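PDB 1NI3: Obg-like ATPase 1 from Schizosaccharomyces pombe, which hydrolyses ATP, and GTP less efficiently, with magnesium as cofactor, and negatively regulates the G2/M transition of the cell cycle. Local coordinates for residues A[153-158]-A[221-226]; A[157-162]-A[191-196]; A[344-349]-A[370-375]. All coordinates share one frame; numbering follows the deposited sequence.

Contact 1. Residues A[153-158]-A[221-226]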
ATOM      1  N   ILE A 153      -1.594   9.004 -19.951  1.00 45.01           N
ATOM      2  CA  ILE A 153      -1.113   8.760 -21.295  1.00 46.07           C
ATOM      3  C   ILE A 153      -0.644   7.326 -21.446  1.00 45.26           C
ATOM      4  O   ILE A 153      -1.089   6.615 -22.357  1.00 43.93           O
ATOM      5  CB  ILE A 153       0.010   9.718 -21.656  1.00 49.61           C
ATOM      6  CG1 ILE A 153      -0.507  11.151 -21.600  1.00 52.68           C
ATOM      7  CG2 ILE A 153       0.488   9.446 -23.079  1.00 47.64           C
ATOM      8  CD1 ILE A 153      -1.647  11.395 -22.584  1.00 56.05           C
ATOM      9  N   LYS A 154       0.251   6.893 -20.564  1.00 42.23           N
ATOM     10  CA  LYS A 154       0.727   5.518 -20.633  1.00 43.18           C
ATOM     11  C   LYS A 154      -0.426   4.523 -20.762  1.00 42.60           C
ATOM     12  O   LYS A 154      -0.566   3.864 -21.787  1.00 40.07           O
ATOM     13  CB  LYS A 154       1.563   5.188 -19.401  1.00 46.25           C
ATOM     14  CG  LYS A 154       2.994   5.607 -19.548  1.00 49.96           C
ATOM     15  CD  LYS A 154       3.626   4.840 -20.692  1.00 54.57           C
ATOM     16  CE  LYS A 154       5.038   5.307 -20.982  1.00 54.75           C
ATOM     17  NZ  LYS A 154       5.667   4.417 -21.994  1.00 58.59           N
ATOM     18  N   ASP A 155      -1.253   4.420 -19.728  1.00 42.63           N
ATOM     19  CA  ASP A 155      -2.374   3.495 -19.782  1.00 44.58           C
ATOM     20  C   ASP A 155      -3.191   3.670 -21.043  1.00 44.59           C
ATOM     21  O   ASP A 155      -3.667   2.697 -21.625  1.00 44.44           O
ATOM     22  CB  ASP A 155      -3.271   3.659 -18.561  1.00 45.94           C
ATOM     23  CG  ASP A 155      -2.587   3.225 -17.288  1.00 45.76           C
ATOM     24  OD1 ASP A 155      -2.087   2.086 -17.240  1.00 46.45           O
ATOM     25  OD2 ASP A 155      -2.550   4.027 -16.339  1.00 45.29           O
ATOM     26  N   ALA A 156      -3.350   4.919 -21.461  1.00 45.55           N
ATOM     27  CA  ALA A 156      -4.104   5.239 -22.663  1.00 44.30           C
ATOM     28  C   ALA A 156      -3.447   4.578 -23.851  1.00 45.15           C
ATOM     29  O   ALA A 156      -4.094   3.882 -24.636  1.00 44.06           O
ATOM     30  CB  ALA A 156      -4.139   6.731 -22.863  1.00 46.12           C
ATOM     31  N   GLU A 157      -2.144   4.799 -23.980  1.00 46.81           N
ATOM     32  CA  GLU A 157      -1.397   4.193 -25.067  1.00 48.06           C
ATOM     33  C   GLU A 157      -1.489   2.678 -24.952  1.00 48.15           C
ATOM     34  O   GLU A 157      -1.860   2.019 -25.912  1.00 49.48           O
ATOM     35  CB  GLU A 157       0.055   4.660 -25.027  1.00 51.54           C
ATOM     36  CG  GLU A 157       0.227   6.062 -25.617  1.00 58.18           C
ATOM     37  CD  GLU A 157       1.566   6.697 -25.279  1.00 60.79           C
ATOM     38  OE1 GLU A 157       2.580   5.966 -25.184  1.00 63.29           O
ATOM     39  OE2 GLU A 157       1.609   7.938 -25.156  1.00 59.53           O
ATOM     40  N   PHE A 158      -1.188   2.127 -23.779  1.00 48.30           N
ATOM     41  CA  PHE A 158      -1.257   0.690 -23.602  1.00 47.28           C
ATOM     42  C   PHE A 158      -2.572   0.129 -24.084  1.00 47.22           C
ATOM     43  O   PHE A 158      -2.607  -0.847 -24.815  1.00 47.25           O
ATOM     44  CB  PHE A 158      -1.082   0.310 -22.141  1.00 48.85           C
ATOM     45  CG  PHE A 158      -1.120  -1.168 -21.910  1.00 53.42           C
ATOM     46  CD1 PHE A 158       0.041  -1.927 -22.002  1.00 56.26           C
ATOM     47  CD2 PHE A 158      -2.317  -1.809 -21.609  1.00 56.73           C
ATOM     48  CE1 PHE A 158       0.019  -3.317 -21.790  1.00 57.30           C
ATOM     49  CE2 PHE A 158      -2.356  -3.198 -21.396  1.00 59.02           C
ATOM     50  CZ  PHE A 158      -1.179  -3.954 -21.486  1.00 57.09           C
ATOM     51  N   LEU A 221      -2.764  -1.740 -15.351  1.00 38.49           N
ATOM     52  CA  LEU A 221      -2.638  -0.306 -15.600  1.00 36.58           C
ATOM     53  C   LEU A 221      -1.994   0.450 -14.443  1.00 36.64           C
ATOM     54  O   LEU A 221      -2.202   0.124 -13.280  1.00 40.40           O
ATOM     55  CB  LEU A 221      -4.014   0.295 -15.894  1.00 33.75           C
ATOM     56  CG  LEU A 221      -4.760  -0.331 -17.073  1.00 32.90           C
ATOM     57  CD1 LEU A 221      -6.104   0.342 -17.256  1.00 30.14           C
ATOM     58  CD2 LEU A 221      -3.918  -0.196 -18.325  1.00 33.86           C
ATOM     59  N   LEU A 222      -1.206   1.459 -14.780  1.00 37.53           N
ATOM     60  CA  LEU A 222      -0.543   2.272 -13.783  1.00 38.97           C
ATOM     61  C   LEU A 222      -1.602   2.974 -12.947  1.00 40.85           C
ATOM     62  O   LEU A 222      -1.559   3.003 -11.712  1.00 41.40           O
ATOM     63  CB  LEU A 222       0.328   3.324 -14.469  1.00 38.31           C
ATOM     64  CG  LEU A 222       1.754   2.895 -14.800  1.00 39.92           C
ATOM     65  CD1 LEU A 222       2.305   3.736 -15.930  1.00 40.57           C
ATOM     66  CD2 LEU A 222       2.617   3.020 -13.552  1.00 40.66           C
ATOM     67  N   THR A 223      -2.575   3.514 -13.665  1.00 42.67           N
ATOM     68  CA  THR A 223      -3.687   4.273 -13.110  1.00 42.84           C
ATOM     69  C   THR A 223      -4.736   3.422 -12.356  1.00 44.54           C
ATOM     70  O   THR A 223      -5.802   3.927 -11.974  1.00 47.97           O
ATOM     71  CB  THR A 223      -4.340   5.085 -14.264  1.00 41.10           C
ATOM     72  OG1 THR A 223      -4.869   6.313 -13.766  1.00 42.75           O
ATOM     73  CG2 THR A 223      -5.433   4.288 -14.953  1.00 39.98           C
ATOM     74  N   ALA A 224      -4.416   2.146 -12.135  1.00 42.21           N
ATOM     75  CA  ALA A 224      -5.279   1.232 -11.406  1.00 37.21           C
ATOM     76  C   ALA A 224      -4.852   1.171  -9.945  1.00 36.16           C
ATOM     77  O   ALA A 224      -5.673   1.011  -9.065  1.00 37.07           O
ATOM     78  CB  ALA A 224      -5.205  -0.158 -12.029  1.00 37.09           C
ATOM     79  N   LYS A 225      -3.557   1.316  -9.703  1.00 39.36           N
ATOM     80  CA  LYS A 225      -3.011   1.246  -8.349  1.00 42.64           C
ATOM     81  C   LYS A 225      -3.466   2.378  -7.435  1.00 44.55           C
ATOM     82  O   LYS A 225      -3.491   3.545  -7.838  1.00 47.09           O
ATOM     83  CB  LYS A 225      -1.484   1.255  -8.393  1.00 40.49           C
ATOM     84  CG  LYS A 225      -0.900   0.383  -9.489  1.00 39.86           C
ATOM     85  CD  LYS A 225       0.617   0.473  -9.517  1.00 38.60           C
ATOM     86  CE  LYS A 225       1.175  -0.279 -10.707  1.00 36.29           C
ATOM     87  NZ  LYS A 225       0.826  -1.722 -10.664  1.00 29.32           N
ATOM     88  N   PRO A 226      -3.842   2.056  -6.186  1.00 44.96           N
ATOM     89  CA  PRO A 226      -4.258   3.189  -5.357  1.00 44.00           C
ATOM     90  C   PRO A 226      -3.055   4.078  -5.056  1.00 43.28           C
ATOM     91  O   PRO A 226      -1.903   3.635  -5.120  1.00 42.63           O
ATOM     92  CB  PRO A 226      -4.838   2.523  -4.114  1.00 41.44           C
ATOM     93  CG  PRO A 226      -4.112   1.213  -4.050  1.00 41.62           C
ATOM     94  CD  PRO A 226      -4.072   0.782  -5.488  1.00 40.39           C
TER
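The 3-10 turn 222-224, which leads into strand 227-232 of the OBG-type G domain, presents its first two backbone amides to the buried carboxylate of D155 on helix 140-168. L222 N donates to D155 OD1 over 2.7 Å, at an N-H...O angle of 138°, and uses the syn lone pair of that oxygen. T223 N reaches D155 OD2, also at 2.7 Å; this bond is straighter, and the amide meets the syn side 24° out of the carboxylate plane. The two bonds together fix the rotation of the carboxylate and supply it with N-H donors from successive residues, which would be expected to stabilise a negative charge. A chi1 of -67° sets CG of D155 beside the backbone N, and the carboxylate lies against the amides of the turn.

Apolar groups flank the carboxylate. L221 CD2 lies 3.9 Å from D155 CB and 4.0 Å from F158 CD2, bridging one helical turn. L222 CD1 packs on K154 CB at 3.8 Å, touching only the base of the lysine, whose NZ runs on to a hydrogen bond with N107 OD1. The T223 methyl CG2 comes up beside D155 OD2.

Helix 107-113 covers L222 through L110 and V113, while V192 and L196 of helix 179-199 pack against L221 and T223, respectively. Past the turn, the backbone of P226 bonds to I119 in strand 118-124.

Contact 2. Residues A[157-162]-A[191-196]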
ATOM      1  N   GLU A 157      -2.144   4.799 -23.980  1.00 46.81           N
ATOM      2  CA  GLU A 157      -1.397   4.193 -25.067  1.00 48.06           C
ATOM      3  C   GLU A 157      -1.489   2.678 -24.952  1.00 48.15           C
ATOM      4  O   GLU A 157      -1.860   2.019 -25.912  1.00 49.48           O
ATOM      5  CB  GLU A 157       0.055   4.660 -25.027  1.00 51.54           C
ATOM      6  CG  GLU A 157       0.227   6.062 -25.617  1.00 58.18           C
ATOM      7  CD  GLU A 157       1.566   6.697 -25.279  1.00 60.79           C
ATOM      8  OE1 GLU A 157       2.580   5.966 -25.184  1.00 63.29           O
ATOM      9  OE2 GLU A 157       1.609   7.938 -25.156  1.00 59.53           O
ATOM     10  N   PHE A 158      -1.188   2.127 -23.779  1.00 48.30           N
ATOM     11  CA  PHE A 158      -1.257   0.690 -23.602  1.00 47.28           C
ATOM     12  C   PHE A 158      -2.572   0.129 -24.084  1.00 47.22           C
ATOM     13  O   PHE A 158      -2.607  -0.847 -24.815  1.00 47.25           O
ATOM     14  CB  PHE A 158      -1.082   0.310 -22.141  1.00 48.85           C
ATOM     15  CG  PHE A 158      -1.120  -1.168 -21.910  1.00 53.42           C
ATOM     16  CD1 PHE A 158       0.041  -1.927 -22.002  1.00 56.26           C
ATOM     17  CD2 PHE A 158      -2.317  -1.809 -21.609  1.00 56.73           C
ATOM     18  CE1 PHE A 158       0.019  -3.317 -21.790  1.00 57.30           C
ATOM     19  CE2 PHE A 158      -2.356  -3.198 -21.396  1.00 59.02           C
ATOM     20  CZ  PHE A 158      -1.179  -3.954 -21.486  1.00 57.09           C
ATOM     21  N   VAL A 159      -3.660   0.744 -23.652  1.00 49.41           N
ATOM     22  CA  VAL A 159      -4.981   0.288 -24.053  1.00 52.42           C
ATOM     23  C   VAL A 159      -5.089   0.360 -25.570  1.00 53.96           C
ATOM     24  O   VAL A 159      -5.400  -0.634 -26.231  1.00 54.20           O
ATOM     25  CB  VAL A 159      -6.084   1.155 -23.420  1.00 52.64           C
ATOM     26  CG1 VAL A 159      -7.442   0.750 -23.957  1.00 50.89           C
ATOM     27  CG2 VAL A 159      -6.038   0.996 -21.908  1.00 53.86           C
ATOM     28  N   GLU A 160      -4.828   1.547 -26.113  1.00 55.48           N
ATOM     29  CA  GLU A 160      -4.874   1.786 -27.560  1.00 57.62           C
ATOM     30  C   GLU A 160      -4.247   0.606 -28.309  1.00 55.87           C
ATOM     31  O   GLU A 160      -4.882  -0.003 -29.175  1.00 54.09           O
ATOM     32  CB  GLU A 160      -4.118   3.082 -27.881  1.00 64.02           C
ATOM     33  CG  GLU A 160      -4.148   3.533 -29.353  1.00 68.04           C
ATOM     34  CD  GLU A 160      -5.519   3.993 -29.815  1.00 71.53           C
ATOM     35  OE1 GLU A 160      -5.575   4.769 -30.795  1.00 72.13           O
ATOM     36  OE2 GLU A 160      -6.540   3.560 -29.223  1.00 71.40           O
ATOM     37  N   LYS A 161      -3.004   0.287 -27.960  1.00 54.24           N
ATOM     38  CA  LYS A 161      -2.291  -0.806 -28.596  1.00 54.74           C
ATOM     39  C   LYS A 161      -2.988  -2.127 -28.355  1.00 54.80           C
ATOM     40  O   LYS A 161      -3.312  -2.856 -29.289  1.00 54.66           O
ATOM     41  CB  LYS A 161      -0.842  -0.855 -28.091  1.00 56.31           C
ATOM     42  CG  LYS A 161       0.051  -1.850 -28.826  1.00 60.77           C
ATOM     43  CD  LYS A 161      -0.201  -3.282 -28.359  1.00 67.84           C
ATOM     44  CE  LYS A 161       0.504  -4.334 -29.214  1.00 66.99           C
ATOM     45  NZ  LYS A 161       0.352  -5.709 -28.626  1.00 62.95           N
ATOM     46  N   HIS A 162      -3.220  -2.443 -27.091  1.00 56.14           N
ATOM     47  CA  HIS A 162      -3.886  -3.701 -26.750  1.00 57.14           C
ATOM     48  C   HIS A 162      -5.233  -3.796 -27.465  1.00 59.14           C
ATOM     49  O   HIS A 162      -5.601  -4.851 -27.988  1.00 57.27           O
ATOM     50  CB  HIS A 162      -4.092  -3.796 -25.234  1.00 54.82           C
ATOM     51  CG  HIS A 162      -4.662  -5.096 -24.788  1.00 50.84           C
ATOM     52  ND1 HIS A 162      -5.980  -5.434 -24.985  1.00 50.55           N
ATOM     53  CD2 HIS A 162      -4.078  -6.173 -24.204  1.00 48.51           C
ATOM     54  CE1 HIS A 162      -6.188  -6.663 -24.550  1.00 47.76           C
ATOM     55  NE2 HIS A 162      -5.045  -7.131 -24.072  1.00 49.29           N
ATOM     56  N   LYS A 191     -14.390   1.129 -23.357  1.00 58.06           N
ATOM     57  CA  LYS A 191     -14.800   2.024 -22.278  1.00 55.31           C
ATOM     58  C   LYS A 191     -13.589   2.420 -21.443  1.00 53.01           C
ATOM     59  O   LYS A 191     -13.463   3.571 -21.038  1.00 51.00           O
ATOM     60  CB  LYS A 191     -15.833   1.339 -21.372  1.00 57.54           C
ATOM     61  CG  LYS A 191     -17.234   1.212 -21.955  1.00 59.10           C
ATOM     62  CD  LYS A 191     -18.174   0.472 -20.988  1.00 60.88           C
ATOM     63  CE  LYS A 191     -18.248   1.147 -19.620  1.00 59.96           C
ATOM     64  NZ  LYS A 191     -18.992   0.315 -18.634  1.00 58.27           N
ATOM     65  N   VAL A 192     -12.710   1.454 -21.177  1.00 50.87           N
ATOM     66  CA  VAL A 192     -11.497   1.705 -20.396  1.00 48.06           C
ATOM     67  C   VAL A 192     -10.720   2.837 -21.064  1.00 50.16           C
ATOM     68  O   VAL A 192     -10.207   3.731 -20.386  1.00 51.21           O
ATOM     69  CB  VAL A 192     -10.597   0.466 -20.344  1.00 44.30           C
ATOM     70  CG1 VAL A 192      -9.290   0.805 -19.669  1.00 40.99           C
ATOM     71  CG2 VAL A 192     -11.309  -0.642 -19.598  1.00 43.48           C
ATOM     72  N   TYR A 193     -10.631   2.786 -22.393  1.00 50.52           N
ATOM     73  CA  TYR A 193      -9.928   3.803 -23.153  1.00 52.01           C
ATOM     74  C   TYR A 193     -10.730   5.087 -23.026  1.00 54.23           C
ATOM     75  O   TYR A 193     -10.213   6.122 -22.602  1.00 56.60           O
ATOM     76  CB  TYR A 193      -9.842   3.401 -24.618  1.00 53.29           C
ATOM     77  CG  TYR A 193      -8.924   4.292 -25.417  1.00 57.55           C
ATOM     78  CD1 TYR A 193      -7.547   4.071 -25.442  1.00 57.14           C
ATOM     79  CD2 TYR A 193      -9.430   5.374 -26.130  1.00 59.34           C
ATOM     80  CE1 TYR A 193      -6.695   4.905 -26.166  1.00 58.23           C
ATOM     81  CE2 TYR A 193      -8.597   6.217 -26.855  1.00 59.68           C
ATOM     82  CZ  TYR A 193      -7.230   5.980 -26.869  1.00 59.63           C
ATOM     83  OH  TYR A 193      -6.413   6.814 -27.593  1.00 59.64           O
ATOM     84  N   GLN A 194     -11.999   5.004 -23.410  1.00 56.33           N
ATOM     85  CA  GLN A 194     -12.929   6.126 -23.320  1.00 59.54           C
ATOM     86  C   GLN A 194     -12.673   6.898 -22.026  1.00 58.91           C
ATOM     87  O   GLN A 194     -12.505   8.112 -22.045  1.00 58.97           O
ATOM     88  CB  GLN A 194     -14.364   5.590 -23.306  1.00 66.99           C
ATOM     89  CG  GLN A 194     -15.119   5.682 -24.625  1.00 75.15           C
ATOM     90  CD  GLN A 194     -15.848   7.006 -24.771  1.00 80.76           C
ATOM     91  OE1 GLN A 194     -16.737   7.330 -23.977  1.00 82.95           O
ATOM     92  NE2 GLN A 194     -15.478   7.781 -25.785  1.00 83.83           N
ATOM     93  N   TYR A 195     -12.652   6.175 -20.908  1.00 57.68           N
ATOM     94  CA  TYR A 195     -12.441   6.775 -19.591  1.00 55.35           C
ATOM     95  C   TYR A 195     -11.093   7.474 -19.532  1.00 54.69           C
ATOM     96  O   TYR A 195     -11.020   8.681 -19.318  1.00 54.58           O
ATOM     97  CB  TYR A 195     -12.505   5.697 -18.488  1.00 54.39           C
ATOM     98  CG  TYR A 195     -12.844   6.210 -17.093  1.00 53.91           C
ATOM     99  CD1 TYR A 195     -14.167   6.263 -16.650  1.00 53.24           C
ATOM    100  CD2 TYR A 195     -11.841   6.662 -16.221  1.00 53.94           C
ATOM    101  CE1 TYR A 195     -14.489   6.760 -15.378  1.00 52.43           C
ATOM    102  CE2 TYR A 195     -12.155   7.155 -14.945  1.00 52.88           C
ATOM    103  CZ  TYR A 195     -13.480   7.204 -14.536  1.00 52.51           C
ATOM    104  OH  TYR A 195     -13.802   7.720 -13.297  1.00 51.05           O
ATOM    105  N   LEU A 196     -10.029   6.704 -19.728  1.00 55.28           N
ATOM    106  CA  LEU A 196      -8.667   7.226 -19.678  1.00 55.52           C
ATOM    107  C   LEU A 196      -8.471   8.470 -20.529  1.00 56.53           C
ATOM    108  O   LEU A 196      -7.651   9.333 -20.209  1.00 57.11           O
ATOM    109  CB  LEU A 196      -7.683   6.157 -20.136  1.00 54.46           C
ATOM    110  CG  LEU A 196      -7.641   4.940 -19.221  1.00 54.95           C
ATOM    111  CD1 LEU A 196      -6.737   3.892 -19.831  1.00 56.62           C
ATOM    112  CD2 LEU A 196      -7.148   5.349 -17.840  1.00 52.43           C
TER
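Apolar packing centres on V159, whose two methyls are divided between different partners. CG1 is turned away from its own backbone N (chi1 174°) and lies 3.6 Å from Y193 CB, near the plane of the tyrosine ring at its edge. CG2 meets L196 CD1 at 3.6 Å and V192 CG1 at 4.0 Å. One valine thus fits among residues from two successive turns of the facing helix.

Helices 140-168 and 179-199 form an antiparallel helical hairpin, consistent with the coiled-coil region known in YchF proteins. Here their local axes come within 9.5 Å, with 151° between their directions, and V159 stands across from Y193.

The remaining contact sets a polar group on a ring. The E160 chain bends at chi2 and brings OE2 over one face of the Y193 ring, 3.3 Å from CE1, with the carboxylate and ring planes only 16° apart. Beyond this pair, E160 OE2 has a long, weak ion-pair partner in R167, one of the last residues of its helix.

Contact 3. Residues A[344-349]-A[370-375]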
ATOM      1  N   PHE A 344      -5.854 -29.778   5.190  1.00 75.56           N
ATOM      2  CA  PHE A 344      -6.800 -29.046   6.013  1.00 74.66           C
ATOM      3  C   PHE A 344      -8.181 -29.663   6.074  1.00 75.60           C
ATOM      4  O   PHE A 344      -8.672 -30.249   5.105  1.00 76.09           O
ATOM      5  CB  PHE A 344      -6.931 -27.603   5.539  1.00 72.71           C
ATOM      6  CG  PHE A 344      -7.684 -26.717   6.492  1.00 68.76           C
ATOM      7  CD1 PHE A 344      -7.049 -26.177   7.602  1.00 68.95           C
ATOM      8  CD2 PHE A 344      -9.024 -26.415   6.276  1.00 67.80           C
ATOM      9  CE1 PHE A 344      -7.736 -25.342   8.486  1.00 69.40           C
ATOM     10  CE2 PHE A 344      -9.726 -25.580   7.151  1.00 67.61           C
ATOM     11  CZ  PHE A 344      -9.080 -25.042   8.258  1.00 67.61           C
ATOM     12  N   VAL A 345      -8.798 -29.504   7.235  1.00 76.00           N
ATOM     13  CA  VAL A 345     -10.134 -30.008   7.495  1.00 77.26           C
ATOM     14  C   VAL A 345     -10.811 -28.989   8.396  1.00 77.92           C
ATOM     15  O   VAL A 345     -11.926 -28.529   8.126  1.00 80.01           O
ATOM     16  CB  VAL A 345     -10.085 -31.377   8.197  1.00 75.88           C
ATOM     17  CG1 VAL A 345     -11.359 -31.613   8.990  1.00 73.60           C
ATOM     18  CG2 VAL A 345      -9.912 -32.474   7.148  1.00 76.75           C
ATOM     19  N   VAL A 346     -10.112 -28.637   9.468  1.00 76.10           N
ATOM     20  CA  VAL A 346     -10.592 -27.657  10.427  1.00 74.11           C
ATOM     21  C   VAL A 346      -9.402 -26.914  11.024  1.00 72.51           C
ATOM     22  O   VAL A 346      -8.247 -27.318  10.864  1.00 69.65           O
ATOM     23  CB  VAL A 346     -11.392 -28.322  11.568  1.00 74.10           C
ATOM     24  CG1 VAL A 346     -12.824 -28.580  11.116  1.00 74.60           C
ATOM     25  CG2 VAL A 346     -10.724 -29.624  11.976  1.00 74.28           C
ATOM     26  N   GLY A 347      -9.699 -25.809  11.695  1.00 69.90           N
ATOM     27  CA  GLY A 347      -8.671 -25.013  12.327  1.00 65.72           C
ATOM     28  C   GLY A 347      -9.264 -24.435  13.593  1.00 65.57           C
ATOM     29  O   GLY A 347     -10.488 -24.344  13.726  1.00 64.57           O
ATOM     30  N   GLU A 348      -8.398 -24.045  14.523  1.00 65.18           N
ATOM     31  CA  GLU A 348      -8.827 -23.469  15.792  1.00 63.19           C
ATOM     32  C   GLU A 348      -8.600 -21.966  15.837  1.00 59.53           C
ATOM     33  O   GLU A 348      -7.463 -21.500  15.886  1.00 55.45           O
ATOM     34  CB  GLU A 348      -8.101 -24.172  16.947  1.00 65.51           C
ATOM     35  CG  GLU A 348      -8.790 -25.452  17.405  1.00 67.82           C
ATOM     36  CD  GLU A 348      -7.818 -26.560  17.741  1.00 70.95           C
ATOM     37  OE1 GLU A 348      -6.936 -26.354  18.602  1.00 73.61           O
ATOM     38  OE2 GLU A 348      -7.944 -27.651  17.145  1.00 71.42           O
ATOM     39  N   ILE A 349      -9.706 -21.224  15.820  1.00 57.40           N
ATOM     40  CA  ILE A 349      -9.690 -19.763  15.844  1.00 56.64           C
ATOM     41  C   ILE A 349     -10.080 -19.214  17.206  1.00 57.51           C
ATOM     42  O   ILE A 349     -10.847 -19.829  17.945  1.00 57.69           O
ATOM     43  CB  ILE A 349     -10.658 -19.173  14.777  1.00 56.55           C
ATOM     44  CG1 ILE A 349      -9.901 -18.905  13.478  1.00 55.86           C
ATOM     45  CG2 ILE A 349     -11.307 -17.892  15.281  1.00 54.63           C
ATOM     46  CD1 ILE A 349      -9.324 -20.149  12.828  1.00 59.02           C
ATOM     47  N   TYR A 370     -13.434 -20.845  22.133  1.00 52.15           N
ATOM     48  CA  TYR A 370     -12.308 -21.442  21.426  1.00 53.57           C
ATOM     49  C   TYR A 370     -12.893 -22.136  20.213  1.00 56.12           C
ATOM     50  O   TYR A 370     -12.799 -23.357  20.058  1.00 57.61           O
ATOM     51  CB  TYR A 370     -11.573 -22.461  22.284  1.00 51.83           C
ATOM     52  CG  TYR A 370     -10.243 -22.902  21.688  1.00 51.06           C
ATOM     53  CD1 TYR A 370      -9.104 -22.102  21.794  1.00 49.78           C
ATOM     54  CD2 TYR A 370     -10.114 -24.143  21.067  1.00 50.69           C
ATOM     55  CE1 TYR A 370      -7.871 -22.534  21.306  1.00 47.74           C
ATOM     56  CE2 TYR A 370      -8.894 -24.586  20.567  1.00 47.50           C
ATOM     57  CZ  TYR A 370      -7.772 -23.786  20.697  1.00 48.93           C
ATOM     58  OH  TYR A 370      -6.557 -24.250  20.251  1.00 47.93           O
ATOM     59  N   LEU A 371     -13.508 -21.325  19.361  1.00 57.15           N
ATOM     60  CA  LEU A 371     -14.161 -21.783  18.140  1.00 59.39           C
ATOM     61  C   LEU A 371     -13.347 -22.733  17.257  1.00 60.54           C
ATOM     62  O   LEU A 371     -12.117 -22.758  17.303  1.00 60.12           O
ATOM     63  CB  LEU A 371     -14.571 -20.559  17.325  1.00 61.57           C
ATOM     64  CG  LEU A 371     -15.155 -19.400  18.156  1.00 65.86           C
ATOM     65  CD1 LEU A 371     -15.568 -18.275  17.224  1.00 68.66           C
ATOM     66  CD2 LEU A 371     -16.359 -19.869  18.978  1.00 64.73           C
ATOM     67  N   THR A 372     -14.055 -23.521  16.452  1.00 62.69           N
ATOM     68  CA  THR A 372     -13.422 -24.460  15.523  1.00 64.42           C
ATOM     69  C   THR A 372     -13.985 -24.226  14.133  1.00 63.54           C
ATOM     70  O   THR A 372     -15.121 -24.607  13.852  1.00 63.13           O
ATOM     71  CB  THR A 372     -13.696 -25.934  15.875  1.00 64.66           C
ATOM     72  OG1 THR A 372     -13.111 -26.242  17.143  1.00 67.02           O
ATOM     73  CG2 THR A 372     -13.089 -26.855  14.803  1.00 62.84           C
ATOM     74  N   LYS A 373     -13.191 -23.610  13.265  1.00 62.89           N
ATOM     75  CA  LYS A 373     -13.655 -23.332  11.918  1.00 61.38           C
ATOM     76  C   LYS A 373     -13.164 -24.301  10.862  1.00 60.73           C
ATOM     77  O   LYS A 373     -12.116 -24.933  11.015  1.00 56.49           O
ATOM     78  CB  LYS A 373     -13.312 -21.896  11.514  1.00 61.35           C
ATOM     79  CG  LYS A 373     -14.350 -20.888  11.976  1.00 59.81           C
ATOM     80  CD  LYS A 373     -14.271 -20.631  13.469  1.00 60.64           C
ATOM     81  CE  LYS A 373     -15.589 -20.070  13.972  1.00 62.59           C
ATOM     82  NZ  LYS A 373     -16.151 -19.054  13.037  1.00 61.39           N
ATOM     83  N   GLY A 374     -13.953 -24.414   9.795  1.00 62.35           N
ATOM     84  CA  GLY A 374     -13.632 -25.313   8.701  1.00 65.45           C
ATOM     85  C   GLY A 374     -13.175 -24.619   7.430  1.00 66.79           C
ATOM     86  O   GLY A 374     -12.711 -23.482   7.462  1.00 68.76           O
ATOM     87  N   LYS A 375     -13.310 -25.301   6.300  1.00 66.85           N
ATOM     88  CA  LYS A 375     -12.881 -24.739   5.029  1.00 68.11           C
ATOM     89  C   LYS A 375     -13.627 -23.482   4.603  1.00 67.82           C
ATOM     90  O   LYS A 375     -13.039 -22.597   3.995  1.00 67.29           O
ATOM     91  CB  LYS A 375     -12.970 -25.804   3.934  1.00 69.50           C
ATOM     92  CG  LYS A 375     -11.972 -26.938   4.129  1.00 72.94           C
ATOM     93  CD  LYS A 375     -12.128 -28.052   3.099  1.00 74.04           C
ATOM     94  CE  LYS A 375     -13.317 -28.960   3.407  1.00 75.34           C
ATOM     95  NZ  LYS A 375     -13.414 -30.111   2.458  1.00 75.37           N
TER
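Strand 372-374 pairs with strand 346-350 at one side of a three-stranded antiparallel sheet in the TGS domain; strand 346-350 is the central strand, with 384-386 on its other side.

Main-chain bonds set the register. G347 and K373 form a hydrogen-bonded pair: G347 N donates to K373 O at 2.7 Å, and K373 N returns a bond to G347 O at 2.8 Å. E348 and T372 make the next, non-hydrogen-bonded pair. One residue further on, I349 N reaches L371 O at 3.2 Å, but from well above the carbonyl plane, 44° out of it. The local strand directions differ by 141°, a marked departure from a strictly antiparallel course. Between the conventional bonds, the CA of T372 approaches G347 O in a CA-H...O contact.

Apolar contacts accompany these bonds. With E348 and T372 lies V346, whose CB is 3.9 Å from T372 CG2. K373, whose side chain points to the face away from E348 and T372, lays CD 4.1 Å from I349 CB. At the F344 end, the phenylalanine ring turns its edge to the other segment, with CE2 3.6 Å from G374 C and CD2 3.7 Å from K375 CG. A329 and P330 of helix 329-336 also pack on this phenylalanine.

At the Y370 end, polar side chains join the segments. The Y370 ring carries a cation-pi contact with R365. E348 OE1, which also receives a weak hydrogen bond from H386 ND1, lies in the plane of the Y370 ring at its edge; Y370 OH donates to its anti lone pair over 2.7 Å.

In the fold
From the N terminus, both early contacts leave from helix 140-168. Contact 2 closes first, when the chain turns back through helix 179-199 and sets it against residues 157-162, in the C-terminal half of helix 140-168. Contact 1 closes the wider loop around it, as residues 221-226 return toward strand 227-232; the hairpin is thereby joined to the central sheet. The two share E157 and F158, their centres are about 9 Å apart, and they touch directly where L196 meets D155 and T223. Contact 3 follows later and separately, closing a largely helical excursion of the TGS domain. Its centre is about 41 Å from that of contact 1 and about 45 Å from that of contact 2.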